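Local atomic coordinates of ORF 37 (PDB entry 3FHD), a protein that cuts single- and double-stranded DNA as an exonuclease and endonuclease and helps process branched viral DNA into unit-length genomes for packaging. Residues Ser168-Ala173 against Tyr395-Leu400; Gly228-Pro233 against Glu407-Leu412; Phe238-Asp243 against Val399-Ser404. All coordinates share one frame; numbering follows the deposited sequence.

From the N terminus, 168-173 comes first, running into helix 170-175; its partner on helix 394-412 lies 222 residues later, and interaction 1 closes there. The segments 228-233 and 238-243 follow, carrying strands 230-231 and 238-240, neighbours in a small three-stranded sheet, and both pack on the same helix. The 238-243 segment meets 399-404, so the loop of interaction 3 lies within that of interaction 2, which closes last at 407-412, while interactions 1 and 2 cross. Interactions 1 and 3 share V399 and L400, and F170 CE1 lies 3.9 Å from F238 CE1. Helix 394-412 thus joins helix 170-175, the small sheet and the metal-binding loop at D243.

Interaction 1: residues Ser168-Ala173 against Tyr395-Leu400; sequences SKFHWA and YFYQVL. With SO4 (sulfate ion), chain B.
The imidazole of H171 turns its edge to one face of the Y397 phenol ring, a T-shaped pair with centroids 4.8 Å apart and planes at 77°. The contact joins the start of helix 170-175 to helix 394-412, close to the metal centre of this PD-(D/E)XK nuclease. CD2 of H171 is the atom that meets the face, 3.5 Å from CD2 of Y397 and displaced toward the rim of the ring. Beside this pair, the phenyl group of F170 crosses the Y397 side chain at about a right angle and meets the phenol at its edge, CD2 of F170 lying 3.9 Å from CD1 of Y397. With CG anti to the backbone N (chi1 -171°), the F170 ring extends toward helix 394-412, where its CE2 also reaches CD2 of L400 at 4.0 Å. Helix 468-489 adds A478 against F170 and L474 against both Y397 and L400, continuing the buried apolar layer.

At the more open end, S168 and Q398 converge on a sulfate, probably from the crystallisation liquor, which R161, S167 and S241 also bind. OE1 of Q398 accepts a hydrogen bond from NZ of K268, and its NE2 makes a weak bond to sulfate O2. S168 holds sulfate O1 with two donors, its backbone N at 3.2 Å and its OG at 2.9 Å.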
loop_
_atom_site.group_PDB
_atom_site.type_symbol
_atom_site.label_atom_id
_atom_site.label_comp_id
_atom_site.label_asym_id
_atom_site.label_seq_id
_atom_site.Cartn_x
_atom_site.Cartn_y
_atom_site.Cartn_z
ATOM N N SER A 168 -0.733 1.197 5.178
ATOM C CA SER A 168 -0.249 0.385 6.302
ATOM C C SER A 168 -0.520 1.024 7.682
ATOM O O SER A 168 -0.422 0.344 8.694
ATOM C CB SER A 168 1.280 0.169 6.144
ATOM O OG SER A 168 1.943 1.419 6.224
ATOM N N LYS A 169 -0.823 2.326 7.706
ATOM C CA LYS A 169 -1.136 3.071 8.946
ATOM C C LYS A 169 -2.621 3.442 9.029
ATOM O O LYS A 169 -3.060 4.032 10.012
ATOM C CB LYS A 169 -0.342 4.372 9.009
ATOM C CG LYS A 169 1.171 4.164 9.260
ATOM C CD LYS A 169 1.859 5.495 9.316
ATOM C CE LYS A 169 3.319 5.327 9.034
ATOM N NZ LYS A 169 4.059 6.468 9.640
ATOM N N PHE A 170 -3.407 3.099 8.026
ATOM C CA PHE A 170 -4.807 3.591 8.008
ATOM C C PHE A 170 -5.704 3.063 9.168
ATOM O O PHE A 170 -6.455 3.823 9.794
ATOM C CB PHE A 170 -5.446 3.404 6.618
ATOM C CG PHE A 170 -6.793 4.083 6.495
ATOM C CD1 PHE A 170 -6.876 5.467 6.447
ATOM C CD2 PHE A 170 -7.956 3.336 6.460
ATOM C CE1 PHE A 170 -8.138 6.118 6.359
ATOM C CE2 PHE A 170 -9.231 3.957 6.367
ATOM C CZ PHE A 170 -9.322 5.355 6.321
ATOM N N HIS A 171 -5.633 1.768 9.456
ATOM C CA HIS A 171 -6.336 1.214 10.600
ATOM C C HIS A 171 -5.944 1.929 11.916
ATOM O O HIS A 171 -6.834 2.322 12.686
ATOM C CB HIS A 171 -6.127 -0.305 10.705
ATOM C CG HIS A 171 -6.814 -0.921 11.893
ATOM N ND1 HIS A 171 -6.139 -1.287 13.035
ATOM C CD2 HIS A 171 -8.116 -1.211 12.115
ATOM C CE1 HIS A 171 -7.001 -1.774 13.917
ATOM N NE2 HIS A 171 -8.206 -1.739 13.382
ATOM N N TRP A 172 -4.640 2.124 12.134
ATOM C CA TRP A 172 -4.101 2.811 13.334
ATOM C C TRP A 172 -4.696 4.244 13.423
ATOM O O TRP A 172 -5.165 4.670 14.504
ATOM C CB TRP A 172 -2.559 2.791 13.322
ATOM C CG TRP A 172 -1.944 3.771 14.249
ATOM C CD1 TRP A 172 -1.697 3.604 15.593
ATOM C CD2 TRP A 172 -1.544 5.097 13.919
ATOM N NE1 TRP A 172 -1.177 4.777 16.124
ATOM C CE2 TRP A 172 -1.059 5.696 15.107
ATOM C CE3 TRP A 172 -1.564 5.854 12.721
ATOM C CZ2 TRP A 172 -0.572 6.999 15.129
ATOM C CZ3 TRP A 172 -1.060 7.146 12.741
ATOM C CH2 TRP A 172 -0.602 7.713 13.958
ATOM N N ALA A 173 -4.724 4.957 12.286
ATOM C CA ALA A 173 -5.187 6.375 12.250
ATOM C C ALA A 173 -6.689 6.486 12.561
ATOM O O ALA A 173 -7.165 7.514 13.053
ATOM C CB ALA A 173 -4.843 7.050 10.887
ATOM N N TYR A 395 -5.967 -5.199 7.645
ATOM C CA TYR A 395 -5.812 -5.388 6.189
ATOM C C TYR A 395 -7.044 -4.930 5.405
ATOM O O TYR A 395 -6.918 -4.515 4.252
ATOM C CB TYR A 395 -5.453 -6.818 5.781
ATOM C CG TYR A 395 -4.139 -7.319 6.352
ATOM C CD1 TYR A 395 -3.206 -6.433 6.902
ATOM C CD2 TYR A 395 -3.813 -8.659 6.311
ATOM C CE1 TYR A 395 -2.022 -6.870 7.443
ATOM C CE2 TYR A 395 -2.575 -9.119 6.860
ATOM C CZ TYR A 395 -1.707 -8.202 7.405
ATOM O OH TYR A 395 -0.500 -8.600 7.948
ATOM N N PHE A 396 -8.209 -5.009 6.029
ATOM C CA PHE A 396 -9.416 -4.468 5.440
ATOM C C PHE A 396 -9.314 -2.953 5.226
ATOM O O PHE A 396 -9.597 -2.456 4.130
ATOM C CB PHE A 396 -10.684 -4.833 6.241
ATOM C CG PHE A 396 -11.922 -4.231 5.661
ATOM C CD1 PHE A 396 -12.581 -4.859 4.576
ATOM C CD2 PHE A 396 -12.439 -3.030 6.159
ATOM C CE1 PHE A 396 -13.732 -4.285 4.015
ATOM C CE2 PHE A 396 -13.614 -2.468 5.595
ATOM C CZ PHE A 396 -14.235 -3.090 4.529
ATOM N N TYR A 397 -8.859 -2.251 6.259
ATOM C CA TYR A 397 -8.622 -0.811 6.251
ATOM C C TYR A 397 -7.503 -0.419 5.253
ATOM O O TYR A 397 -7.567 0.622 4.636
ATOM C CB TYR A 397 -8.167 -0.384 7.656
ATOM C CG TYR A 397 -9.321 -0.251 8.601
ATOM C CD1 TYR A 397 -9.821 1.010 8.940
ATOM C CD2 TYR A 397 -9.962 -1.385 9.119
ATOM C CE1 TYR A 397 -10.921 1.146 9.817
ATOM C CE2 TYR A 397 -11.082 -1.262 9.974
ATOM C CZ TYR A 397 -11.549 0.015 10.312
ATOM O OH TYR A 397 -12.637 0.170 11.165
ATOM N N GLN A 398 -6.457 -1.227 5.181
ATOM C CA GLN A 398 -5.380 -1.004 4.195
ATOM C C GLN A 398 -5.878 -0.984 2.747
ATOM O O GLN A 398 -5.563 -0.059 2.005
ATOM C CB GLN A 398 -4.260 -2.055 4.375
ATOM C CG GLN A 398 -3.167 -1.950 3.306
ATOM C CD GLN A 398 -1.898 -2.690 3.693
ATOM O OE1 GLN A 398 -1.954 -3.756 4.332
ATOM N NE2 GLN A 398 -0.746 -2.113 3.337
ATOM N N VAL A 399 -6.669 -1.984 2.356
ATOM C CA VAL A 399 -7.176 -2.061 0.987
ATOM C C VAL A 399 -8.233 -0.963 0.773
ATOM O O VAL A 399 -8.394 -0.456 -0.341
ATOM C CB VAL A 399 -7.723 -3.483 0.655
ATOM C CG1 VAL A 399 -8.179 -3.556 -0.808
ATOM C CG2 VAL A 399 -6.646 -4.545 0.909
ATOM N N LEU A 400 -8.969 -0.630 1.840
ATOM C CA LEU A 400 -9.972 0.443 1.802
ATOM C C LEU A 400 -9.281 1.730 1.355
ATOM O O LEU A 400 -9.772 2.404 0.435
ATOM C CB LEU A 400 -10.637 0.639 3.186
ATOM C CG LEU A 400 -11.879 1.547 3.183
ATOM C CD1 LEU A 400 -12.870 1.158 4.297
ATOM C CD2 LEU A 400 -11.528 3.009 3.235
HETATM S S SO4 B . 1.601 1.550 2.010
HETATM O O1 SO4 B . 1.697 2.062 3.368
HETATM O O2 SO4 B . 1.418 0.096 2.064
HETATM O O3 SO4 B . 0.441 2.187 1.421
HETATM O O4 SO4 B . 2.747 1.972 1.248
#

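Interaction 2: residues Gly228-Pro233 against Glu407-Leu412; sequences GFMQSP and EEYIGL
Y409 bonds a backbone carbonyl of the 228-233 segment, and its neighbour E408 on helix 394-412 bonds a serine hydroxyl there. The phenol OH of Y409 donates to the carbonyl O of Q231 over 2.6 Å, with the acceptor at the ring edge and the donor tilted 17° from the carbonyl plane. Next to it, the hydroxyl of S232 donates to the carboxylate of E408; the OG to OE2 separation of 2.5 Å is unusually short, and its exact length is doubtful. E408 spans the gap because its chain is extended, with CG anti to the backbone N (chi1 -176°). The same OE2 lies 3.0 Å from CD of P233.

Apolar contacts surround these polar ones. M230 brings CB to 3.7 Å from CZ of Y409, and its SD lies over the face of that ring, 4.9 Å from the centroid and 19° off the normal, a distant Met-aromatic contact. P233 reaches CE2 of Y409 with its CD, while its CG meets CD1 of L412.

The strand concerned, 230-231, is an outermost member of a mixed three-stranded sheet and runs antiparallel to strand 238-240, with backbone bonds between M230 and V240 and between S232 and F238. Beyond the first shell, the backbone N of Q234 gives a second hydrogen bond to OE2 of E408, and that of N235 bonds S232 OG. From helix 134-147, H138 forms an edge-to-face pair with Y409.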
loop_
_atom_site.group_PDB
_atom_site.type_symbol
_atom_site.label_atom_id
_atom_site.label_comp_id
_atom_site.label_asym_id
_atom_site.label_seq_id
_atom_site.Cartn_x
_atom_site.Cartn_y
_atom_site.Cartn_z
ATOM N N GLY A 228 5.117 3.003 -7.409
ATOM C CA GLY A 228 5.730 3.902 -6.445
ATOM C C GLY A 228 4.703 4.379 -5.419
ATOM O O GLY A 228 3.678 3.735 -5.183
ATOM N N PHE A 229 4.995 5.511 -4.795
ATOM C CA PHE A 229 4.124 6.021 -3.774
ATOM C C PHE A 229 3.153 7.067 -4.375
ATOM O O PHE A 229 3.587 8.048 -4.960
ATOM C CB PHE A 229 4.947 6.701 -2.677
ATOM C CG PHE A 229 4.136 6.975 -1.438
ATOM C CD1 PHE A 229 3.507 5.928 -0.751
ATOM C CD2 PHE A 229 3.985 8.266 -0.977
ATOM C CE1 PHE A 229 2.736 6.191 0.432
ATOM C CE2 PHE A 229 3.244 8.540 0.158
ATOM C CZ PHE A 229 2.613 7.508 0.853
ATOM N N MET A 230 1.860 6.808 -4.241
ATOM C CA MET A 230 0.821 7.650 -4.808
ATOM C C MET A 230 0.208 8.509 -3.718
ATOM O O MET A 230 -0.642 8.018 -2.970
ATOM C CB MET A 230 -0.267 6.770 -5.410
ATOM C CG MET A 230 0.247 6.087 -6.673
ATOM S SD MET A 230 -0.726 4.767 -7.405
ATOM C CE MET A 230 -1.514 4.034 -6.021
ATOM N N GLN A 231 0.609 9.782 -3.659
ATOM C CA GLN A 231 0.027 10.742 -2.726
ATOM C C GLN A 231 -1.396 11.109 -3.253
ATOM O O GLN A 231 -1.635 11.077 -4.484
ATOM C CB GLN A 231 0.905 11.997 -2.681
ATOM C CG GLN A 231 2.367 11.727 -2.285
ATOM C CD GLN A 231 3.282 12.923 -2.562
ATOM O OE1 GLN A 231 3.554 13.732 -1.665
ATOM N NE2 GLN A 231 3.762 13.035 -3.809
ATOM N N SER A 232 -2.325 11.444 -2.365
ATOM C CA SER A 232 -3.599 12.050 -2.768
ATOM C C SER A 232 -3.416 13.474 -3.322
ATOM O O SER A 232 -3.013 14.377 -2.592
ATOM C CB SER A 232 -4.618 12.093 -1.603
ATOM O OG SER A 232 -5.686 13.007 -1.929
ATOM N N PRO A 233 -3.752 13.707 -4.616
ATOM C CA PRO A 233 -3.622 15.086 -5.127
ATOM C C PRO A 233 -4.686 16.035 -4.582
ATOM O O PRO A 233 -4.523 17.252 -4.671
ATOM C CB PRO A 233 -3.760 14.916 -6.649
ATOM C CG PRO A 233 -4.582 13.624 -6.805
ATOM C CD PRO A 233 -4.166 12.752 -5.656
ATOM N N GLU A 407 -9.309 5.166 -6.947
ATOM C CA GLU A 407 -10.510 5.786 -7.510
ATOM C C GLU A 407 -10.428 7.304 -7.694
ATOM O O GLU A 407 -10.984 7.845 -8.657
ATOM C CB GLU A 407 -11.746 5.347 -6.722
ATOM C CG GLU A 407 -12.082 3.876 -7.030
ATOM C CD GLU A 407 -12.891 3.181 -5.946
ATOM O OE1 GLU A 407 -13.531 3.899 -5.121
ATOM O OE2 GLU A 407 -12.877 1.914 -5.925
ATOM N N GLU A 408 -9.702 7.959 -6.796
ATOM C CA GLU A 408 -9.335 9.386 -6.931
ATOM C C GLU A 408 -8.528 9.644 -8.216
ATOM O O GLU A 408 -8.877 10.543 -8.979
ATOM C CB GLU A 408 -8.561 9.839 -5.673
ATOM C CG GLU A 408 -8.172 11.364 -5.592
ATOM C CD GLU A 408 -7.371 11.660 -4.298
ATOM O OE1 GLU A 408 -7.331 10.780 -3.431
ATOM O OE2 GLU A 408 -6.775 12.758 -4.122
ATOM N N TYR A 409 -7.487 8.846 -8.468
ATOM C CA TYR A 409 -6.655 8.993 -9.675
ATOM C C TYR A 409 -7.478 8.709 -10.958
ATOM O O TYR A 409 -7.414 9.461 -11.925
ATOM C CB TYR A 409 -5.455 8.041 -9.608
ATOM C CG TYR A 409 -4.252 8.530 -8.798
ATOM C CD1 TYR A 409 -2.988 8.648 -9.408
ATOM C CD2 TYR A 409 -4.367 8.904 -7.465
ATOM C CE1 TYR A 409 -1.855 9.077 -8.669
ATOM C CE2 TYR A 409 -3.235 9.372 -6.718
ATOM C CZ TYR A 409 -1.981 9.459 -7.335
ATOM O OH TYR A 409 -0.846 9.864 -6.622
ATOM N N ILE A 410 -8.264 7.635 -10.959
ATOM C CA ILE A 410 -9.192 7.360 -12.075
ATOM C C ILE A 410 -10.146 8.549 -12.334
ATOM O O ILE A 410 -10.503 8.810 -13.476
ATOM C CB ILE A 410 -10.023 6.069 -11.802
ATOM C CG1 ILE A 410 -9.134 4.856 -11.920
ATOM C CG2 ILE A 410 -11.244 5.949 -12.806
ATOM C CD1 ILE A 410 -9.754 3.580 -11.357
ATOM N N GLY A 411 -10.570 9.230 -11.260
ATOM C CA GLY A 411 -11.505 10.368 -11.326
ATOM C C GLY A 411 -10.863 11.585 -11.969
ATOM O O GLY A 411 -11.527 12.349 -12.690
ATOM N N LEU A 412 -9.569 11.761 -11.728
ATOM C CA LEU A 412 -8.789 12.866 -12.288
ATOM C C LEU A 412 -8.215 12.587 -13.680
ATOM O O LEU A 412 -7.876 13.534 -14.383
ATOM C CB LEU A 412 -7.654 13.286 -11.337
ATOM C CG LEU A 412 -8.097 14.028 -10.081
ATOM C CD1 LEU A 412 -7.065 13.981 -8.973
ATOM C CD2 LEU A 412 -8.483 15.498 -10.467
#

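Interaction 3: residues Phe238-Asp243 against Val399-Ser404; sequences FGVSLD and VLLQSS. With MG (magnesium ion), chain E; SO4 (sulfate ion), chain B.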
loop_
_atom_site.group_PDB
_atom_site.type_symbol
_atom_site.label_atom_id
_atom_site.label_comp_id
_atom_site.label_asym_id
_atom_site.label_seq_id
_atom_site.Cartn_x
_atom_site.Cartn_y
_atom_site.Cartn_z
ATOM N N PHE A 238 -3.166 11.756 2.615
ATOM C CA PHE A 238 -3.213 10.304 2.421
ATOM C C PHE A 238 -2.328 9.876 1.230
ATOM O O PHE A 238 -2.066 10.652 0.312
ATOM C CB PHE A 238 -4.616 9.783 2.136
ATOM C CG PHE A 238 -5.623 10.034 3.215
ATOM C CD1 PHE A 238 -5.518 9.371 4.440
ATOM C CD2 PHE A 238 -6.742 10.895 2.979
ATOM C CE1 PHE A 238 -6.488 9.572 5.455
ATOM C CE2 PHE A 238 -7.723 11.094 3.994
ATOM C CZ PHE A 238 -7.571 10.447 5.227
ATOM N N GLY A 239 -1.890 8.615 1.258
ATOM C CA GLY A 239 -1.160 8.042 0.137
ATOM C C GLY A 239 -0.990 6.544 0.312
ATOM O O GLY A 239 -1.060 6.023 1.438
ATOM N N VAL A 240 -0.750 5.848 -0.791
ATOM C CA VAL A 240 -0.543 4.413 -0.789
ATOM C C VAL A 240 0.557 3.999 -1.788
ATOM O O VAL A 240 0.889 4.745 -2.747
ATOM C CB VAL A 240 -1.838 3.614 -1.130
ATOM C CG1 VAL A 240 -3.025 4.017 -0.231
ATOM C CG2 VAL A 240 -2.240 3.813 -2.566
ATOM N N SER A 241 1.133 2.820 -1.571
ATOM C CA SER A 241 1.780 2.154 -2.704
ATOM C C SER A 241 0.989 0.850 -2.915
ATOM O O SER A 241 0.380 0.321 -1.967
ATOM C CB SER A 241 3.278 1.884 -2.470
ATOM O OG SER A 241 3.446 1.089 -1.319
ATOM N N LEU A 242 0.946 0.358 -4.141
ATOM C CA LEU A 242 0.248 -0.868 -4.401
ATOM C C LEU A 242 1.236 -2.005 -4.618
ATOM O O LEU A 242 2.344 -1.771 -5.081
ATOM C CB LEU A 242 -0.624 -0.722 -5.634
ATOM C CG LEU A 242 -1.674 0.427 -5.682
ATOM C CD1 LEU A 242 -2.372 0.446 -7.025
ATOM C CD2 LEU A 242 -2.710 0.315 -4.550
ATOM N N ASP A 243 0.821 -3.228 -4.317
ATOM C CA ASP A 243 1.716 -4.372 -4.566
ATOM C C ASP A 243 1.641 -4.802 -6.035
ATOM O O ASP A 243 2.675 -5.006 -6.665
ATOM C CB ASP A 243 1.361 -5.557 -3.657
ATOM C CG ASP A 243 1.546 -5.249 -2.182
ATOM O OD1 ASP A 243 2.184 -4.237 -1.848
ATOM O OD2 ASP A 243 1.062 -6.024 -1.351
ATOM N N VAL A 399 -6.669 -1.984 2.356
ATOM C CA VAL A 399 -7.176 -2.061 0.987
ATOM C C VAL A 399 -8.233 -0.963 0.773
ATOM O O VAL A 399 -8.394 -0.456 -0.341
ATOM C CB VAL A 399 -7.723 -3.483 0.655
ATOM C CG1 VAL A 399 -8.179 -3.556 -0.808
ATOM C CG2 VAL A 399 -6.646 -4.545 0.909
ATOM N N LEU A 400 -8.969 -0.630 1.840
ATOM C CA LEU A 400 -9.972 0.443 1.802
ATOM C C LEU A 400 -9.281 1.730 1.355
ATOM O O LEU A 400 -9.772 2.404 0.435
ATOM C CB LEU A 400 -10.637 0.639 3.186
ATOM C CG LEU A 400 -11.879 1.547 3.183
ATOM C CD1 LEU A 400 -12.870 1.158 4.297
ATOM C CD2 LEU A 400 -11.528 3.009 3.235
ATOM N N LEU A 401 -8.188 2.099 2.023
ATOM C CA LEU A 401 -7.462 3.309 1.571
ATOM C C LEU A 401 -6.875 3.217 0.145
ATOM O O LEU A 401 -6.905 4.200 -0.594
ATOM C CB LEU A 401 -6.382 3.753 2.566
ATOM C CG LEU A 401 -5.743 5.129 2.279
ATOM C CD1 LEU A 401 -6.803 6.298 2.380
ATOM C CD2 LEU A 401 -4.534 5.408 3.233
ATOM N N GLN A 402 -6.318 2.057 -0.232
ATOM C CA GLN A 402 -5.833 1.867 -1.583
ATOM C C GLN A 402 -6.980 2.031 -2.580
ATOM O O GLN A 402 -6.774 2.636 -3.643
ATOM C CB GLN A 402 -5.163 0.493 -1.792
ATOM C CG GLN A 402 -3.999 0.232 -0.883
ATOM C CD GLN A 402 -3.421 -1.173 -1.022
ATOM O OE1 GLN A 402 -3.821 -1.947 -1.884
ATOM N NE2 GLN A 402 -2.479 -1.483 -0.164
ATOM N N SER A 403 -8.177 1.537 -2.271
ATOM C CA SER A 403 -9.302 1.766 -3.167
ATOM C C SER A 403 -9.636 3.267 -3.349
ATOM O O SER A 403 -9.928 3.712 -4.454
ATOM C CB SER A 403 -10.602 0.978 -2.763
ATOM O OG SER A 403 -11.225 1.527 -1.602
ATOM N N SER A 404 -9.592 4.035 -2.263
ATOM C CA SER A 404 -9.912 5.465 -2.294
ATOM C C SER A 404 -8.903 6.240 -3.162
ATOM O O SER A 404 -9.313 7.115 -3.963
ATOM C CB SER A 404 -9.888 6.023 -0.861
ATOM O OG SER A 404 -10.970 5.450 -0.139
HETATM MG MG MG E . 1.865 -6.384 0.875
HETATM S S SO4 B . 1.601 1.550 2.010
HETATM O O1 SO4 B . 1.697 2.062 3.368
HETATM O O2 SO4 B . 1.418 0.096 2.064
HETATM O O3 SO4 B . 0.441 2.187 1.421
HETATM O O4 SO4 B . 2.747 1.972 1.248
HETATM O O HOH W 1 -1.877 -3.354 -3.206
#
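L401 points toward the strand and slants against the F238 ring, its CD1 lying 3.9 Å from CD1 of the phenyl group. V240 has CG1 anti to its carbonyl carbon (chi1 -53°), which turns this branch to the helix, where it fits beside two residues, 3.9 Å from CG of L401 and 3.8 Å from CA of Q402. Further along, Q402 and L242 lie alongside each other, running in opposite senses, and CD2 of L242 comes within 3.7 Å of CB of Q402.

Strand 238-240, the central strand of the small three-stranded sheet, runs nearly across helix 399-404, at 101° with axes 8.0 Å apart. Beyond the strand the chain enters the metal site of the PD-(D/E)XK nuclease core, where D243 OD2 binds magnesium alongside E266 and the carbonyl O of I267.

Q402 extends toward this site as a second-shell residue: its NE2 hydrogen-bonds to E266 OE1, and a water that accepts the N-H of D243 lies 2.7 Å from Q402 OE1, bridging the two residues. S241 points away from the helix, its OG 2.8 Å from O4 of the bound sulfate and its backbone N 3.1 Å from O3.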